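Local coordinates for protein lipolytic enzyme, G-D-S-L family (Bacteroides thetaiotaomicron, PDB 7BR2) that metabolises the drug diltiazem in the gut as a bacterial serine esterase of the SGNH (GDSL) hydrolase family, at residues His36-Leu41 against Lys285-Val290; Arg70-Ile75 against Glu121-Glu126; Lys154-Ile159 against Asp179-Met184; Gly375-Lys380 against Arg388-Val393. All blocks are in the same frame, centred on the assembly; numbering follows the deposited sequence.

Contact 1: residues His36-Leu41 against Lys285-Val290; sequences HSFIWL and KSQAEV
The carboxamide of Gln287, held at OE1 by the backbone N of Asp275, lies flat over one face of the Phe38 ring, with its NE2 3.4 Å from Phe38 CD1. This is an amide-pi stack on helix 35-46, a helix of the SGNH-type alpha/beta domain that packs through His36 and Trp40 on strand 53-58 of the parallel sheet. Its partner, the loop of residues 285-290, follows strand 260-267 and precedes helix 296-300. Ring and amide planes are only 9° apart. NE2 sits over the rim of the ring rather than its middle, whereas Gln287 CD lies 3.5 Å from Phe38 CE1. One carbon nearer the backbone, the methylene Gln287 CG comes over the face, 3.9 Å from the ring centroid of Phe38 and 16° off its normal, a CH-pi contact. Side-chain stem and amide thus cover the same ring. The long reach comes from an extended chain: CG is anti to the backbone N of Gln287 (chi1 -176°), and the chain stays straight beyond it. Phe38 approaches from the opposite direction. Stacking and the bond from Asp275 N together restrict the rotation of the buried amide. Around the pair, Ala217 of helix 210-223 touches Phe38, Met214 touches Gln287, and the OH of Tyr272 is hydrogen-bonded to Phe38 O. A turn further along the helix, Leu41 completes the contact, its methyl CD2 lying 3.8 Å from Gln287 NE2.

Contact 2: residues Arg70-Ile75 against Glu121-Glu126; sequences RLDGDI and EKRFKE
Asp72 and Arg123 join the two helices by a salt bridge at the rim of the contact. Arg123 NH1 donates to Asp72 OD1 at 2.9 Å with an N-H...O angle of 172°. The oxygen lies in the guanidinium plane, but NH1 meets it on the syn side, 28° out of the carboxylate plane. The two flat groups are turned 54° apart, and Asp72 OD2 stays 3.5 Å from Arg123 NH2, so the grip rests on one bond rather than a matched pair. Bends at chi2 and chi3 fold the arginine chain back toward the aspartate.

Apolar contacts lie deeper. Leu71 CD1 is 3.8 Å from Arg123 CB, the two side chains sliding past each other in opposite directions. Leu71 CD1 also reaches Phe124 CE1 at 3.9 Å, where leucine and phenylalanine cross at about a right angle. Helices 64-75 and 102-125 both cover the same face of the parallel sheet of the SGNH-type alpha/beta fold: Leu71 also rests on Leu25, and Phe124 on Leu83 and Val85.

A second ion pair stays within one helix. Arg70 NH1 donates to Asp74 OD2 at 2.7 Å, tilted from the guanidinium plane; Asp74 OD2 also meets Arg367, while Arg70 NE pairs with Asp62.

Contact 3: residues Lys154-Ile159 against Asp179-Met184; sequences KKNETI and DWNAPM
Asn156 and Asn181 meet amide to amide in a reciprocal pair of hydrogen bonds, each side chain giving one N-H and taking one. The pair ties helix 155-173 to helix 181-194, the helices before and after edge strand 176-179 of the parallel sheet in the SGNH-type alpha/beta domain. Asn156 ND2 donates to Asn181 OD1 at 2.9 Å, in the carbonyl plane and on a lone pair. The return bond, from Asn181 ND2 to Asn156 OD1, is 3.1 Å long, and here the donor is tilted 19° from the carbonyl plane. With the amides nearly coplanar, 17° apart, both bonds can form together. The side chains come from opposite directions, each with CG anti to its own backbone nitrogen (chi1 about -160°).

Ile159 closes in at the side: one turn along from Asn156, its methyl CG2 packs tightly against Asn181 ND2 at 3.2 Å. Pro139 touches both asparagines.

The next shell fixes the buried amides. Asn156 OD1 is gripped twice, taking a second bond from Tyr140 N, and Asn181 ND2 has a further, weak bond to Thr137 O. At the backbone, Asn156 N donates to Glu142 OE2. On the other segment Asp179, at the end of strand 176-179, makes capping bonds in the turn that leads into the helix carrying Asn181. Its carboxylate is met from above its plane by two successive backbone groups: Asn181 N gives to Asp179 OD1 at 2.8 Å, and Ala182 N to Asp179 OD2 at 3.1 Å.

Contact 4: residues Gly375-Lys380 against Arg388-Val393; sequences GFFQQK and RKAIEV
Phe377 and Ala390 bring the backbones closest, CA to CA 7.4 Å, and Lys380 and Val393 follow at 7.9 Å, where helix 344-377 takes a wider pi-type turn at 375-377. Val393 is the centre of the apolar patch. Val393 CG1, anti to the backbone nitrogen (chi1 166°), meets Phe376 CZ at 3.8 Å, obliquely to the ring. The same methyl, Val393 CG1, also packs on the aliphatic stem of Lys380, 3.8 Å from Lys380 CG, with CB and CD only slightly further off. Lys380 is bent at chi2 and chi4, and its chain lies along the patch before the ammonium end turns off.

The whole is a helix-loop-helix connection: after helix 344-377 the chain turns through a short loop into helix 388-397, and Leu382 of that loop touches both Phe377 and Val393. The centre of the contact is about 33 Å from the centre of the chain.

Phe377 works against the preceding turn of the second helix. Phe377 CE1 approaches Ala390 CB at 3.9 Å and, with the ring edge-on, comes within 3.3 Å of Ala390 O. The two phenylalanines brace each other as well: Phe376 presents its edge, with CD2 3.6 Å above the centre of the Phe377 ring, while Phe377 CE1 lies in the Phe376 plane. Met394 and Tyr411 also touch Phe377, and Asn397 touches Phe376 and Lys380.

Overall arrangement
Contacts 1 to 3 involve the SGNH-type alpha/beta domain, and contact 4 lies on the C-terminal part of long helix 344-377. Contact 1 spans the longest loop, bringing residues 285-290 back to helix 35-46; contacts 2 and 3 both fall between its segments along the chain, one after the other, and contact 4 follows. Contacts 1 and 3 have centres about 21 Å apart and nearest atoms about 5 Å apart; helix 210-223 touches both. Contacts 2 and 4, centres about 23 Å apart, are linked by helix 344-377, which meets Arg70 and Asp74 before reaching contact 4. That helix also touches Leu41, so it joins the later chain to the hydrolase domain.

Contact 1: residues His36-Leu41 against Lys285-Val290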
# COMPACT_ATOMS: atom_id res chain seq x y z
N HIS A 36 -0.79 2.36 -1.33
CA HIS A 36 -0.56 2.12 -2.75
C HIS A 36 0.92 1.94 -3.03
O HIS A 36 1.31 1.11 -3.86
CB HIS A 36 -1.15 3.25 -3.60
CG HIS A 36 -0.97 4.62 -3.01
ND1 HIS A 36 0.22 5.32 -3.09
CD2 HIS A 36 -1.83 5.43 -2.34
CE1 HIS A 36 0.09 6.49 -2.49
NE2 HIS A 36 -1.15 6.58 -2.03
N SER A 37 1.76 2.70 -2.33
CA SER A 37 3.20 2.52 -2.45
C SER A 37 3.64 1.15 -1.91
O SER A 37 4.51 0.50 -2.48
CB SER A 37 3.93 3.65 -1.72
OG SER A 37 5.33 3.61 -1.96
N PHE A 38 3.01 0.70 -0.82
CA PHE A 38 3.34 -0.62 -0.27
C PHE A 38 2.89 -1.73 -1.21
O PHE A 38 3.59 -2.75 -1.37
CB PHE A 38 2.67 -0.75 1.11
CG PHE A 38 3.21 0.21 2.15
CD1 PHE A 38 4.46 0.80 2.01
CD2 PHE A 38 2.46 0.52 3.29
CE1 PHE A 38 4.96 1.67 2.97
CE2 PHE A 38 2.94 1.41 4.25
CZ PHE A 38 4.20 1.97 4.09
N ILE A 39 1.75 -1.54 -1.88
CA ILE A 39 1.28 -2.52 -2.87
C ILE A 39 2.24 -2.59 -4.05
O ILE A 39 2.61 -3.69 -4.52
CB ILE A 39 -0.15 -2.17 -3.32
CG1 ILE A 39 -1.16 -2.35 -2.19
CG2 ILE A 39 -0.54 -3.03 -4.51
CD1 ILE A 39 -2.56 -1.74 -2.50
N TRP A 40 2.64 -1.43 -4.58
CA TRP A 40 3.63 -1.43 -5.65
C TRP A 40 4.92 -2.09 -5.19
O TRP A 40 5.53 -2.85 -5.95
CB TRP A 40 3.89 0.00 -6.14
CG TRP A 40 4.49 0.09 -7.53
CD1 TRP A 40 4.87 -0.94 -8.34
CD2 TRP A 40 4.77 1.30 -8.27
NE1 TRP A 40 5.38 -0.46 -9.52
CE2 TRP A 40 5.33 0.91 -9.51
CE3 TRP A 40 4.62 2.67 -8.00
CZ2 TRP A 40 5.73 1.84 -10.48
CZ3 TRP A 40 5.01 3.59 -8.96
CH2 TRP A 40 5.56 3.17 -10.18
N LEU A 41 5.35 -1.83 -3.95
CA LEU A 41 6.54 -2.48 -3.41
C LEU A 41 6.42 -4.00 -3.46
O LEU A 41 7.39 -4.71 -3.78
CB LEU A 41 6.78 -2.00 -1.98
CG LEU A 41 8.01 -2.54 -1.25
CD1 LEU A 41 9.25 -2.19 -2.04
CD2 LEU A 41 8.10 -1.94 0.17
N LYS A 285 4.00 4.58 14.40
CA LYS A 285 4.19 3.18 14.09
C LYS A 285 4.69 3.04 12.66
O LYS A 285 4.29 3.81 11.77
CB LYS A 285 2.89 2.39 14.29
CG LYS A 285 2.37 2.42 15.72
CD LYS A 285 0.96 1.83 15.81
CE LYS A 285 -0.09 2.85 15.38
NZ LYS A 285 -1.44 2.21 15.26
N SER A 286 5.53 2.05 12.44
CA SER A 286 6.18 1.86 11.16
C SER A 286 5.41 0.86 10.31
O SER A 286 4.49 0.20 10.79
CB SER A 286 7.62 1.39 11.36
OG SER A 286 7.65 0.09 11.92
N GLN A 287 5.76 0.81 9.02
CA GLN A 287 5.29 -0.27 8.16
C GLN A 287 5.52 -1.63 8.83
O GLN A 287 4.67 -2.54 8.74
CB GLN A 287 5.99 -0.14 6.79
CG GLN A 287 5.58 -1.12 5.70
CD GLN A 287 6.52 -1.08 4.49
OE1 GLN A 287 7.57 -0.46 4.54
NE2 GLN A 287 6.14 -1.79 3.42
N ALA A 288 6.68 -1.79 9.49
CA ALA A 288 7.06 -3.08 10.09
C ALA A 288 6.08 -3.54 11.15
O ALA A 288 5.89 -4.75 11.35
CB ALA A 288 8.48 -2.97 10.66
N GLU A 289 5.42 -2.58 11.80
CA GLU A 289 4.44 -2.92 12.81
C GLU A 289 3.36 -3.82 12.28
O GLU A 289 2.76 -4.57 13.07
CB GLU A 289 3.80 -1.60 13.31
CG GLU A 289 2.80 -1.72 14.42
CD GLU A 289 3.48 -1.89 15.74
OE1 GLU A 289 4.61 -1.38 15.90
OE2 GLU A 289 2.86 -2.56 16.60
N VAL A 290 3.22 -3.91 10.95
CA VAL A 290 2.20 -4.78 10.37
C VAL A 290 2.34 -6.20 10.88
O VAL A 290 1.35 -6.92 11.02
CB VAL A 290 2.26 -4.78 8.82
CG1 VAL A 290 3.47 -5.57 8.31
CG2 VAL A 290 0.99 -5.37 8.22

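Contact 2: residues Arg70-Ile75 against Glu121-Glu126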
# COMPACT_ATOMS: atom_id res chain seq x y z
N ARG A 70 -12.78 15.98 -10.91
CA ARG A 70 -11.42 15.88 -11.43
C ARG A 70 -11.13 14.60 -12.21
O ARG A 70 -9.97 14.37 -12.58
CB ARG A 70 -10.40 16.02 -10.29
CG ARG A 70 -10.42 14.92 -9.26
CD ARG A 70 -9.32 15.16 -8.23
NE ARG A 70 -9.53 14.42 -6.98
CZ ARG A 70 -8.95 13.26 -6.69
NH1 ARG A 70 -8.11 12.70 -7.57
NH2 ARG A 70 -9.19 12.68 -5.52
N LEU A 71 -12.14 13.76 -12.47
CA LEU A 71 -11.90 12.56 -13.29
C LEU A 71 -11.17 12.85 -14.62
O LEU A 71 -10.20 12.17 -14.95
CB LEU A 71 -13.22 11.85 -13.58
CG LEU A 71 -13.85 11.06 -12.44
CD1 LEU A 71 -15.13 10.38 -12.93
CD2 LEU A 71 -12.87 10.07 -11.88
N ASP A 72 -11.63 13.83 -15.40
CA ASP A 72 -11.02 14.05 -16.72
C ASP A 72 -9.56 14.48 -16.60
O ASP A 72 -8.68 13.92 -17.27
CB ASP A 72 -11.79 15.11 -17.52
CG ASP A 72 -13.07 14.59 -18.15
OD1 ASP A 72 -13.09 13.44 -18.63
OD2 ASP A 72 -14.06 15.35 -18.19
N GLY A 73 -9.29 15.50 -15.78
CA GLY A 73 -7.97 16.13 -15.72
C GLY A 73 -6.97 15.46 -14.81
O GLY A 73 -5.77 15.77 -14.89
N ASP A 74 -7.41 14.60 -13.91
CA ASP A 74 -6.51 14.05 -12.92
C ASP A 74 -6.49 12.53 -12.87
O ASP A 74 -5.47 11.95 -12.49
CB ASP A 74 -6.88 14.61 -11.53
CG ASP A 74 -5.94 14.15 -10.45
OD1 ASP A 74 -4.72 14.30 -10.65
OD2 ASP A 74 -6.43 13.71 -9.37
N ILE A 75 -7.55 11.86 -13.30
CA ILE A 75 -7.67 10.41 -13.20
C ILE A 75 -7.62 9.76 -14.59
O ILE A 75 -6.72 8.97 -14.88
CB ILE A 75 -8.96 10.02 -12.44
CG1 ILE A 75 -8.92 10.60 -11.03
CG2 ILE A 75 -9.11 8.52 -12.38
CD1 ILE A 75 -7.76 10.13 -10.19
N GLU A 121 -20.20 6.87 -11.44
CA GLU A 121 -20.57 5.54 -11.92
C GLU A 121 -20.90 5.58 -13.39
O GLU A 121 -20.46 4.73 -14.17
CB GLU A 121 -21.78 5.06 -11.13
CG GLU A 121 -22.17 3.62 -11.28
CD GLU A 121 -23.55 3.36 -10.70
OE1 GLU A 121 -24.28 4.33 -10.42
OE2 GLU A 121 -23.91 2.18 -10.51
N LYS A 122 -21.70 6.58 -13.78
CA LYS A 122 -21.97 6.81 -15.19
C LYS A 122 -20.68 6.99 -15.97
O LYS A 122 -20.52 6.42 -17.05
CB LYS A 122 -22.89 8.02 -15.35
CG LYS A 122 -23.07 8.39 -16.81
CD LYS A 122 -24.24 9.34 -17.04
CE LYS A 122 -24.62 9.31 -18.54
NZ LYS A 122 -23.47 9.64 -19.44
N ARG A 123 -19.72 7.77 -15.43
CA ARG A 123 -18.46 7.94 -16.17
C ARG A 123 -17.72 6.61 -16.30
O ARG A 123 -17.18 6.31 -17.37
CB ARG A 123 -17.55 8.97 -15.51
CG ARG A 123 -18.16 10.32 -15.25
CD ARG A 123 -18.38 11.13 -16.55
NE ARG A 123 -17.33 10.98 -17.56
CZ ARG A 123 -16.28 11.80 -17.69
NH1 ARG A 123 -15.38 11.61 -18.65
NH2 ARG A 123 -16.11 12.82 -16.84
N PHE A 124 -17.68 5.82 -15.24
CA PHE A 124 -16.94 4.56 -15.26
C PHE A 124 -17.55 3.58 -16.26
O PHE A 124 -16.83 2.84 -16.93
CB PHE A 124 -16.89 3.96 -13.86
CG PHE A 124 -16.19 4.84 -12.84
CD1 PHE A 124 -15.23 5.77 -13.23
CD2 PHE A 124 -16.53 4.77 -11.50
CE1 PHE A 124 -14.59 6.58 -12.30
CE2 PHE A 124 -15.91 5.58 -10.55
CZ PHE A 124 -14.93 6.48 -10.95
N LYS A 125 -18.88 3.57 -16.37
CA LYS A 125 -19.53 2.65 -17.30
C LYS A 125 -19.15 2.94 -18.75
O LYS A 125 -19.17 2.05 -19.60
CB LYS A 125 -21.05 2.71 -17.11
CG LYS A 125 -21.42 2.26 -15.70
CD LYS A 125 -22.81 1.71 -15.55
CE LYS A 125 -23.83 2.32 -16.44
NZ LYS A 125 -25.13 1.71 -16.05
N GLU A 126 -18.78 4.19 -19.05
CA GLU A 126 -18.43 4.57 -20.41
C GLU A 126 -16.98 4.28 -20.79
O GLU A 126 -16.65 4.40 -21.97
CB GLU A 126 -18.74 6.06 -20.60
CG GLU A 126 -20.25 6.35 -20.64
CD GLU A 126 -20.95 5.51 -21.71
OE1 GLU A 126 -20.36 5.33 -22.80
OE2 GLU A 126 -22.06 5.00 -21.45

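Contact 3: residues Lys154-Ile159 against Asp179-Met184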
# COMPACT_ATOMS: atom_id res chain seq x y z
N LYS A 154 -21.41 6.76 15.51
CA LYS A 154 -22.08 6.06 14.41
C LYS A 154 -21.68 6.58 13.03
O LYS A 154 -22.35 6.27 12.03
CB LYS A 154 -23.60 6.07 14.60
CG LYS A 154 -24.01 5.28 15.84
CD LYS A 154 -23.63 3.83 15.59
CE LYS A 154 -24.00 2.87 16.70
NZ LYS A 154 -23.51 1.50 16.38
N LYS A 155 -20.57 7.31 12.94
CA LYS A 155 -20.10 7.81 11.65
C LYS A 155 -19.70 6.66 10.73
O LYS A 155 -20.01 6.67 9.52
CB LYS A 155 -18.95 8.79 11.91
CG LYS A 155 -17.97 9.01 10.77
CD LYS A 155 -16.96 10.09 11.13
CE LYS A 155 -15.91 10.28 10.03
NZ LYS A 155 -16.48 10.80 8.76
N ASN A 156 -19.07 5.62 11.28
CA ASN A 156 -18.69 4.50 10.44
C ASN A 156 -19.89 3.74 9.89
O ASN A 156 -19.75 3.02 8.91
CB ASN A 156 -17.78 3.52 11.18
CG ASN A 156 -17.02 2.64 10.22
OD1 ASN A 156 -16.35 3.14 9.33
ND2 ASN A 156 -17.17 1.33 10.37
N GLU A 157 -21.08 3.90 10.48
CA GLU A 157 -22.26 3.24 9.93
C GLU A 157 -22.70 3.91 8.63
O GLU A 157 -23.10 3.22 7.67
CB GLU A 157 -23.39 3.23 10.95
CG GLU A 157 -22.98 2.65 12.32
CD GLU A 157 -22.27 1.30 12.23
OE1 GLU A 157 -22.73 0.42 11.47
OE2 GLU A 157 -21.24 1.12 12.93
N THR A 158 -22.65 5.24 8.57
CA THR A 158 -22.88 5.93 7.30
C THR A 158 -21.81 5.54 6.27
O THR A 158 -22.12 5.30 5.09
CB THR A 158 -22.90 7.44 7.52
OG1 THR A 158 -23.96 7.77 8.43
CG2 THR A 158 -23.11 8.21 6.21
N ILE A 159 -20.55 5.43 6.72
CA ILE A 159 -19.50 4.97 5.83
C ILE A 159 -19.84 3.59 5.27
O ILE A 159 -19.78 3.36 4.05
CB ILE A 159 -18.14 4.97 6.55
CG1 ILE A 159 -17.69 6.40 6.83
CG2 ILE A 159 -17.10 4.25 5.74
CD1 ILE A 159 -16.43 6.49 7.65
N ASP A 179 -13.16 -4.70 0.26
CA ASP A 179 -13.53 -3.81 1.36
C ASP A 179 -12.42 -3.78 2.40
O ASP A 179 -11.91 -4.83 2.80
CB ASP A 179 -14.84 -4.26 2.00
CG ASP A 179 -15.29 -3.34 3.13
OD1 ASP A 179 -14.97 -2.12 3.08
OD2 ASP A 179 -15.95 -3.83 4.07
N TRP A 180 -12.01 -2.57 2.79
CA TRP A 180 -11.11 -2.42 3.92
C TRP A 180 -11.85 -2.24 5.24
O TRP A 180 -11.26 -2.45 6.30
CB TRP A 180 -10.18 -1.21 3.73
CG TRP A 180 -9.02 -1.35 2.75
CD1 TRP A 180 -8.07 -2.35 2.73
CD2 TRP A 180 -8.67 -0.44 1.71
NE1 TRP A 180 -7.18 -2.12 1.71
CE2 TRP A 180 -7.52 -0.95 1.07
CE3 TRP A 180 -9.23 0.76 1.24
CZ2 TRP A 180 -6.91 -0.30 -0.01
CZ3 TRP A 180 -8.63 1.39 0.16
CH2 TRP A 180 -7.48 0.86 -0.45
N ASN A 181 -13.11 -1.82 5.19
CA ASN A 181 -13.79 -1.35 6.39
C ASN A 181 -14.03 -2.49 7.38
O ASN A 181 -13.59 -2.43 8.54
CB ASN A 181 -15.11 -0.68 5.99
CG ASN A 181 -15.62 0.28 7.04
OD1 ASN A 181 -16.01 -0.14 8.13
ND2 ASN A 181 -15.61 1.57 6.72
N ALA A 182 -14.71 -3.55 6.93
CA ALA A 182 -14.99 -4.68 7.82
C ALA A 182 -13.72 -5.32 8.37
O ALA A 182 -13.61 -5.44 9.60
CB ALA A 182 -15.87 -5.71 7.10
N PRO A 183 -12.75 -5.75 7.56
CA PRO A 183 -11.57 -6.40 8.16
C PRO A 183 -10.79 -5.49 9.09
O PRO A 183 -10.25 -5.95 10.10
CB PRO A 183 -10.73 -6.81 6.94
CG PRO A 183 -11.61 -6.64 5.75
CD PRO A 183 -12.65 -5.65 6.09
N MET A 184 -10.74 -4.20 8.80
CA MET A 184 -9.98 -3.31 9.65
C MET A 184 -10.72 -3.04 10.96
O MET A 184 -10.09 -2.91 12.01
CB MET A 184 -9.66 -2.02 8.92
CG MET A 184 -8.54 -2.17 7.89
SD MET A 184 -8.22 -0.64 7.00
CE MET A 184 -7.18 0.19 8.20

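Contact 4: residues Gly375-Lys380 against Arg388-Val393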
# COMPACT_ATOMS: atom_id res chain seq x y z
N GLY A 375 -8.62 21.92 -6.23
CA GLY A 375 -9.14 22.49 -5.01
C GLY A 375 -9.15 24.01 -4.98
O GLY A 375 -9.75 24.58 -4.07
N PHE A 376 -8.52 24.68 -5.95
CA PHE A 376 -8.61 26.14 -6.00
C PHE A 376 -8.83 26.67 -7.42
O PHE A 376 -9.80 27.40 -7.66
CB PHE A 376 -7.37 26.80 -5.39
CG PHE A 376 -7.34 28.28 -5.55
CD1 PHE A 376 -8.18 29.09 -4.78
CD2 PHE A 376 -6.50 28.89 -6.48
CE1 PHE A 376 -8.17 30.46 -4.93
CE2 PHE A 376 -6.49 30.26 -6.62
CZ PHE A 376 -7.32 31.05 -5.84
N PHE A 377 -7.95 26.33 -8.37
CA PHE A 377 -7.96 27.01 -9.67
C PHE A 377 -9.18 26.66 -10.51
O PHE A 377 -9.67 27.51 -11.25
CB PHE A 377 -6.68 26.72 -10.45
CG PHE A 377 -5.51 27.51 -9.97
CD1 PHE A 377 -5.54 28.90 -10.03
CD2 PHE A 377 -4.39 26.89 -9.44
CE1 PHE A 377 -4.48 29.65 -9.56
CE2 PHE A 377 -3.31 27.64 -8.98
CZ PHE A 377 -3.36 29.02 -9.04
N GLN A 378 -9.69 25.43 -10.40
CA GLN A 378 -10.86 25.03 -11.19
C GLN A 378 -12.06 25.93 -10.90
O GLN A 378 -12.78 26.34 -11.81
CB GLN A 378 -11.22 23.58 -10.91
CG GLN A 378 -12.31 23.04 -11.81
CD GLN A 378 -12.58 21.56 -11.60
OE1 GLN A 378 -12.44 21.05 -10.49
NE2 GLN A 378 -12.95 20.86 -12.67
N GLN A 379 -12.30 26.24 -9.63
CA GLN A 379 -13.44 27.08 -9.30
C GLN A 379 -13.25 28.51 -9.78
O GLN A 379 -14.24 29.24 -9.91
CB GLN A 379 -13.66 27.06 -7.79
CG GLN A 379 -14.19 25.72 -7.19
CD GLN A 379 -13.32 24.48 -7.51
OE1 GLN A 379 -13.77 23.55 -8.22
NE2 GLN A 379 -12.05 24.50 -7.06
N LYS A 380 -12.02 28.91 -10.10
CA LYS A 380 -11.74 30.24 -10.62
C LYS A 380 -11.64 30.26 -12.14
O LYS A 380 -11.26 31.30 -12.70
CB LYS A 380 -10.46 30.81 -10.01
CG LYS A 380 -10.50 30.88 -8.50
CD LYS A 380 -11.42 32.03 -8.07
CE LYS A 380 -11.25 32.36 -6.59
NZ LYS A 380 -12.17 31.51 -5.78
N ARG A 388 -0.01 33.91 -15.96
CA ARG A 388 -0.00 35.12 -15.14
C ARG A 388 -1.35 35.36 -14.49
O ARG A 388 -1.41 35.83 -13.34
CB ARG A 388 0.40 36.34 -15.98
CG ARG A 388 0.21 37.69 -15.28
CD ARG A 388 1.09 37.86 -14.03
NE ARG A 388 2.44 37.34 -14.26
CZ ARG A 388 3.38 37.21 -13.33
NH1 ARG A 388 3.16 37.57 -12.08
NH2 ARG A 388 4.56 36.71 -13.67
N LYS A 389 -2.45 35.07 -15.19
CA LYS A 389 -3.74 35.23 -14.53
C LYS A 389 -3.91 34.23 -13.38
O LYS A 389 -4.55 34.55 -12.37
CB LYS A 389 -4.89 35.12 -15.53
CG LYS A 389 -6.24 35.50 -14.88
CD LYS A 389 -7.40 35.31 -15.84
CE LYS A 389 -8.70 35.91 -15.30
NZ LYS A 389 -9.34 36.79 -16.35
N ALA A 390 -3.34 33.03 -13.51
CA ALA A 390 -3.34 32.09 -12.39
C ALA A 390 -2.60 32.68 -11.19
O ALA A 390 -3.09 32.64 -10.06
CB ALA A 390 -2.72 30.76 -12.81
N ILE A 391 -1.40 33.22 -11.45
CA ILE A 391 -0.61 33.85 -10.39
C ILE A 391 -1.39 34.98 -9.74
O ILE A 391 -1.37 35.14 -8.51
CB ILE A 391 0.74 34.34 -10.94
CG1 ILE A 391 1.58 33.18 -11.45
CG2 ILE A 391 1.48 35.16 -9.88
CD1 ILE A 391 2.81 33.61 -12.27
N GLU A 392 -2.07 35.79 -10.55
CA GLU A 392 -2.78 36.95 -10.03
C GLU A 392 -3.92 36.52 -9.11
O GLU A 392 -4.10 37.09 -8.02
CB GLU A 392 -3.31 37.81 -11.19
CG GLU A 392 -2.27 38.78 -11.71
CD GLU A 392 -2.63 39.36 -13.07
OE1 GLU A 392 -3.73 39.08 -13.57
OE2 GLU A 392 -1.78 40.09 -13.63
N VAL A 393 -4.72 35.54 -9.55
CA VAL A 393 -5.86 35.12 -8.73
C VAL A 393 -5.38 34.44 -7.45
O VAL A 393 -5.92 34.67 -6.35
CB VAL A 393 -6.81 34.23 -9.55
CG1 VAL A 393 -7.79 33.52 -8.66
CG2 VAL A 393 -7.54 35.09 -10.58